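PDB 4YS6: putative solute-binding component of ABC transporter from Clostridium phytofermentans, which binds beta-D-glucopyranose and probably delivers sugars to an ABC transporter. Local coordinates for residues Q72-D77 with V82-N87; Q112-G117 with N129-S134. All blocks are in the same frame, centred on the assembly; numbering follows the deposited sequence. Where two conformers were deposited one is given.

Interaction 1 (Q72-D77 with V82-N87); sequences QYASND and VSQIEN. With NA (sodium ion), chain G.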
loop_
_atom_site.group_PDB
_atom_site.type_symbol
_atom_site.label_atom_id
_atom_site.label_comp_id
_atom_site.label_asym_id
_atom_site.label_seq_id
_atom_site.Cartn_x
_atom_site.Cartn_y
_atom_site.Cartn_z
ATOM N N GLN A 72 7.211 -17.385 -3.413
ATOM C CA GLN A 72 6.608 -17.861 -2.175
ATOM C C GLN A 72 5.888 -16.737 -1.462
ATOM O O GLN A 72 6.303 -15.567 -1.530
ATOM C CB GLN A 72 7.659 -18.481 -1.255
ATOM C CG GLN A 72 8.325 -19.707 -1.859
ATOM C CD GLN A 72 9.253 -20.400 -0.890
ATOM O OE1 GLN A 72 8.830 -20.820 0.181
ATOM N NE2 GLN A 72 10.527 -20.519 -1.259
ATOM N N TYR A 73 4.788 -17.115 -0.812
ATOM C CA TYR A 73 3.961 -16.215 -0.008
ATOM C C TYR A 73 4.042 -16.621 1.455
ATOM O O TYR A 73 3.999 -17.813 1.768
ATOM C CB TYR A 73 2.495 -16.254 -0.432
ATOM C CG TYR A 73 2.227 -15.639 -1.777
ATOM C CD1 TYR A 73 2.454 -16.356 -2.937
ATOM C CD2 TYR A 73 1.756 -14.348 -1.877
ATOM C CE1 TYR A 73 2.208 -15.797 -4.181
ATOM C CE2 TYR A 73 1.504 -13.773 -3.112
ATOM C CZ TYR A 73 1.742 -14.494 -4.254
ATOM O OH TYR A 73 1.503 -13.950 -5.492
ATOM N N ALA A 74 4.076 -15.636 2.352
ATOM C CA ALA A 74 4.391 -15.906 3.755
ATOM C C ALA A 74 3.238 -15.798 4.776
ATOM O O ALA A 74 3.477 -15.862 5.973
ATOM C CB ALA A 74 5.511 -14.987 4.182
ATOM N N SER A 75 2.007 -15.644 4.296
ATOM C CA SER A 75 0.836 -15.548 5.177
ATOM C C SER A 75 0.982 -14.456 6.227
ATOM O O SER A 75 0.442 -14.554 7.321
ATOM C CB SER A 75 0.568 -16.880 5.865
ATOM O OG SER A 75 -0.755 -16.907 6.362
ATOM N N ASN A 76 1.697 -13.394 5.876
ATOM C CA ASN A 76 1.935 -12.266 6.793
ATOM C C ASN A 76 2.602 -12.679 8.107
ATOM O O ASN A 76 2.493 -11.989 9.136
ATOM C CB ASN A 76 0.613 -11.514 7.072
ATOM C CG ASN A 76 0.551 -10.158 6.398
ATOM O OD1 ASN A 76 1.370 -9.834 5.542
ATOM N ND2 ASN A 76 -0.452 -9.364 6.769
ATOM N N ASP A 77 3.327 -13.788 8.073
ATOM C CA ASP A 77 4.093 -14.267 9.218
ATOM C C ASP A 77 5.584 -14.008 8.976
ATOM O O ASP A 77 6.172 -14.583 8.057
ATOM C CB ASP A 77 3.813 -15.756 9.436
ATOM C CG ASP A 77 2.426 -16.013 10.000
ATOM O OD1 ASP A 77 1.837 -15.074 10.562
ATOM O OD2 ASP A 77 1.923 -17.155 9.894
ATOM N N VAL A 82 11.206 -15.027 6.583
ATOM C CA VAL A 82 12.625 -15.238 6.802
ATOM C C VAL A 82 13.070 -16.641 6.354
ATOM O O VAL A 82 14.079 -16.790 5.651
ATOM C CB VAL A 82 12.998 -15.022 8.286
ATOM C CG1 VAL A 82 14.431 -15.462 8.543
ATOM C CG2 VAL A 82 12.795 -13.559 8.661
ATOM N N SER A 83 12.322 -17.668 6.750
ATOM C CA SER A 83 12.663 -19.030 6.364
ATOM C C SER A 83 12.549 -19.233 4.856
ATOM O O SER A 83 13.358 -19.954 4.266
ATOM C CB SER A 83 11.776 -20.017 7.106
ATOM O OG SER A 83 12.051 -19.930 8.483
ATOM N N GLN A 84 11.571 -18.591 4.226
ATOM C CA GLN A 84 11.425 -18.710 2.779
ATOM C C GLN A 84 12.616 -18.114 2.058
ATOM O O GLN A 84 13.128 -18.714 1.125
ATOM C CB GLN A 84 10.132 -18.061 2.307
ATOM C CG GLN A 84 8.924 -18.862 2.738
ATOM C CD GLN A 84 7.612 -18.208 2.388
ATOM O OE1 GLN A 84 7.525 -16.987 2.222
ATOM N NE2 GLN A 84 6.560 -19.027 2.302
ATOM N N ILE A 85 13.083 -16.954 2.509
ATOM C CA ILE A 85 14.260 -16.327 1.906
ATOM C C ILE A 85 15.520 -17.173 2.143
ATOM O O ILE A 85 16.304 -17.375 1.216
ATOM C CB ILE A 85 14.427 -14.890 2.440
ATOM C CG1 ILE A 85 13.233 -14.063 1.982
ATOM C CG2 ILE A 85 15.733 -14.236 1.947
ATOM C CD1 ILE A 85 13.031 -12.781 2.750
ATOM N N GLU A 86 15.689 -17.714 3.354
ATOM C CA GLU A 86 16.779 -18.643 3.619
ATOM C C GLU A 86 16.771 -19.801 2.627
ATOM O O GLU A 86 17.826 -20.204 2.139
ATOM C CB GLU A 86 16.700 -19.189 5.056
ATOM C CG GLU A 86 17.257 -18.228 6.080
ATOM C CD GLU A 86 17.077 -18.695 7.515
ATOM O OE1 GLU A 86 16.308 -19.651 7.754
ATOM O OE2 GLU A 86 17.707 -18.089 8.407
ATOM N N ASN A 87 15.585 -20.336 2.352
ATOM C CA ASN A 87 15.444 -21.488 1.458
ATOM C C ASN A 87 15.731 -21.096 0.019
ATOM O O ASN A 87 16.298 -21.881 -0.730
ATOM C CB ASN A 87 14.043 -22.084 1.545
ATOM C CG ASN A 87 13.777 -22.771 2.874
ATOM O OD1 ASN A 87 14.694 -23.016 3.659
ATOM N ND2 ASN A 87 12.511 -23.083 3.131
HETATM NA NA NA G . -0.364 -14.551 9.579
HETATM O O HOH W 1 10.345 -22.348 1.548
HETATM O O HOH W 2 -1.935 -15.243 7.951
HETATM O O HOH W 3 -0.247 -12.734 10.737
HETATM O O HOH W 4 -0.668 -17.068 9.520
#
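At the edge of the N-terminal lobe's sheet, the outermost strand 68-73 runs through a sodium-binding turn into helix 78-90, and Q84 on that helix reaches back to Q72, Y73 and A74 on the strand end. CG of Q84 lies anti to the carbonyl carbon (chi1 -71°) and the chain then runs extended, which carries the amide past Q72 to the backbone. There Q84 NE2 donates to Y73 O at 2.9 Å, and the N-H points almost straight at it (175°). The oxygen lies in the plane of the Q84 amide, but the donor approaches it from above the carbonyl plane of Y73. On the other branch of the same amide, OE1 of Q84 packs against CB of A74 at 3.4 Å. Q72, modelled in two conformers, lies in the one given across the stem of Q84, its OE1 3.2 Å from Q84 CG, with the two amide planes turned 61° apart. In this conformer a water may bridge Q72 OE1 to N87 ND2, though its bond to OE1 is suspiciously short, and Q72 NE2 bonds to D70. Directly after the strand, the chain makes a type I' turn from A74 to D77, closed by D77 N to A74 O. This turn brings S75 O and D77 OD1 to the sodium ion at 2.4 and 2.5 Å, with three waters as further ligands, one of them also bound to D77 OD2. Y73 faces the other way and bonds through its OH to W51 O of the glucose pocket. A parallel strand leading by a tight turn into its helix is the beta-alpha unit of the periplasmic binding protein fold.

Interaction 2 (Q112-G117 with N129-S134); sequences QAKKKG and NSDAVS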
loop_
_atom_site.group_PDB
_atom_site.type_symbol
_atom_site.label_atom_id
_atom_site.label_comp_id
_atom_site.label_asym_id
_atom_site.label_seq_id
_atom_site.Cartn_x
_atom_site.Cartn_y
_atom_site.Cartn_z
ATOM N N GLN A 112 23.253 -12.594 4.842
ATOM C CA GLN A 112 23.635 -13.856 4.192
ATOM C C GLN A 112 23.647 -13.698 2.664
ATOM O O GLN A 112 24.558 -14.147 1.966
ATOM C CB GLN A 112 22.667 -14.969 4.619
ATOM C CG GLN A 112 22.968 -16.316 4.033
ATOM C CD GLN A 112 21.965 -17.364 4.471
ATOM O OE1 GLN A 112 21.159 -17.136 5.383
ATOM N NE2 GLN A 112 22.007 -18.521 3.821
ATOM N N ALA A 113 22.642 -13.022 2.138
ATOM C CA ALA A 113 22.562 -12.801 0.696
ATOM C C ALA A 113 23.710 -11.923 0.234
ATOM O O ALA A 113 24.370 -12.223 -0.755
ATOM C CB ALA A 113 21.244 -12.177 0.337
ATOM N N LYS A 114 23.961 -10.852 0.983
ATOM C CA LYS A 114 25.031 -9.919 0.679
ATOM C C LYS A 114 26.385 -10.629 0.663
ATOM O O LYS A 114 27.178 -10.432 -0.249
ATOM C CB LYS A 114 25.029 -8.774 1.687
ATOM C CG LYS A 114 26.020 -7.675 1.413
ATOM C CD LYS A 114 26.020 -6.681 2.564
ATOM C CE LYS A 114 26.992 -5.536 2.336
ATOM N NZ LYS A 114 26.505 -4.626 1.263
ATOM N N LYS A 115 26.630 -11.478 1.657
ATOM C CA LYS A 115 27.870 -12.241 1.722
ATOM C C LYS A 115 28.077 -13.093 0.476
ATOM O O LYS A 115 29.211 -13.262 0.019
ATOM C CB LYS A 115 27.869 -13.133 2.969
ATOM C CG LYS A 115 29.054 -14.078 3.093
ATOM C CD LYS A 115 30.352 -13.334 3.395
ATOM C CE LYS A 115 31.422 -14.286 3.933
ATOM N NZ LYS A 115 32.715 -13.586 4.108
ATOM N N LYS A 116 26.982 -13.617 -0.070
ATOM C CA LYS A 116 27.032 -14.490 -1.238
ATOM C C LYS A 116 26.986 -13.729 -2.571
ATOM O O LYS A 116 26.967 -14.344 -3.635
ATOM C CB LYS A 116 25.876 -15.489 -1.181
ATOM C CG LYS A 116 25.969 -16.469 -0.029
ATOM C CD LYS A 116 24.971 -17.601 -0.184
ATOM C CE LYS A 116 24.751 -18.345 1.134
ATOM N NZ LYS A 116 25.962 -19.049 1.648
ATOM N N GLY A 117 26.964 -12.400 -2.512
ATOM C CA GLY A 117 26.886 -11.573 -3.706
ATOM C C GLY A 117 25.534 -11.567 -4.390
ATOM O O GLY A 117 25.426 -11.261 -5.573
ATOM N N ASN A 129 17.144 -0.490 7.592
ATOM C CA ASN A 129 18.302 -0.789 8.428
ATOM C C ASN A 129 19.118 -1.959 7.948
ATOM O O ASN A 129 19.546 -2.795 8.748
ATOM C CB ASN A 129 17.871 -1.065 9.863
ATOM C CG ASN A 129 17.403 0.162 10.564
ATOM O OD1 ASN A 129 17.740 1.278 10.168
ATOM N ND2 ASN A 129 16.643 -0.024 11.638
ATOM N N SER A 130 19.321 -2.022 6.639
ATOM C CA SER A 130 20.171 -3.033 6.025
ATOM C C SER A 130 21.021 -2.421 4.950
ATOM O O SER A 130 20.514 -1.651 4.158
ATOM C CB SER A 130 19.331 -4.154 5.415
ATOM O OG SER A 130 20.164 -5.056 4.692
ATOM N N ASP A 131 22.304 -2.757 4.916
ATOM C CA ASP A 131 23.161 -2.318 3.820
ATOM C C ASP A 131 23.165 -3.292 2.632
ATOM O O ASP A 131 23.987 -3.172 1.726
ATOM C CB ASP A 131 24.595 -2.103 4.322
ATOM C CG ASP A 131 25.219 -3.358 4.921
ATOM O OD1 ASP A 131 24.694 -4.467 4.691
ATOM O OD2 ASP A 131 26.258 -3.227 5.624
ATOM N N ALA A 132 22.232 -4.234 2.634
ATOM C CA ALA A 132 22.169 -5.268 1.611
ATOM C C ALA A 132 21.181 -4.956 0.492
ATOM O O ALA A 132 21.041 -5.765 -0.436
ATOM C CB ALA A 132 21.799 -6.612 2.247
ATOM N N VAL A 133 20.493 -3.814 0.576
ATOM C CA VAL A 133 19.427 -3.486 -0.375
ATOM C C VAL A 133 20.030 -2.730 -1.560
ATOM O O VAL A 133 20.662 -1.679 -1.373
ATOM C CB VAL A 133 18.323 -2.637 0.280
ATOM C CG1 VAL A 133 17.192 -2.355 -0.727
ATOM C CG2 VAL A 133 17.763 -3.342 1.536
ATOM N N SER A 134 19.864 -3.279 -2.765
ATOM C CA SER A 134 20.480 -2.739 -3.969
ATOM C C SER A 134 19.625 -1.631 -4.582
ATOM O O SER A 134 20.117 -0.539 -4.922
ATOM C CB SER A 134 20.689 -3.853 -5.010
ATOM O OG SER A 134 21.392 -4.975 -4.457
#
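K114, in the last turn of helix 107-115, donates from NZ to the backbone O of D131 at 2.9 Å, tying the helix end to the loop before strand 135-139. The ammonium group stands above the carbonyl plane, with a C=O...N angle of 130°. A second, longer attraction goes to the same residue: K114 NZ and D131 OD1 form a salt bridge at 3.9 Å, with the carboxylate nearer to the methylenes than to the charge. OD1 of D131 lies 3.3 Å from CD of K114 and 3.5 Å from CE, so the acid sits beside the lysine stem, the two side chains crossing at about a right angle. The lysine chain leaves the helix extended, and only its last torsion bends (chi4 71°), turning NZ toward the carbonyl. D131 holds CG between its own backbone N and carbonyl carbon (chi1 59°), a position that brings the carboxylate back over the same lysine. Both residues are exposed, so solvent probably weakens the charge attraction. Nearer the backbone the contact becomes apolar: CB of K114 meets CB of A132 at 3.9 Å, where the two backbones come nearest. A132 is buried, and its methyl also packs on L110 one helical turn earlier. The loop is braced from within by an ST turn, in which S130 OG accepts from A132 N at 3.0 Å, and S130 O is bonded to the side chain of N324. On the helix side, K114 O accepts from the N of G117, whose positive phi closes a Schellman motif and directs the chain into strand 119-123. This joins the capped end of a surface helix to the loop between parallel strands 119-123 and 135-139, neighbours in the sheet of an alpha/beta, Rossmann-like lobe.

How the interactions relate
Both contacts belong to the N-terminal lobe and follow one another along the chain, their centres about 17 Å apart. Interaction 1 lies nearer the chain centre and is the more buried; it joins strand 68-73 to the helix directly after it and relies on neutral amides, beside a sodium-bound turn. Interaction 2 sits further out, where a lysine and an aspartate exposed to solvent flank a single buried alanine. The helices connect them: Q112 of 107-115 packs on E86 of 78-90, OE1 to CG at 4.1 Å. Neighbouring helices on the sheet are thus fastened differently, one to a strand end, the other to a loop.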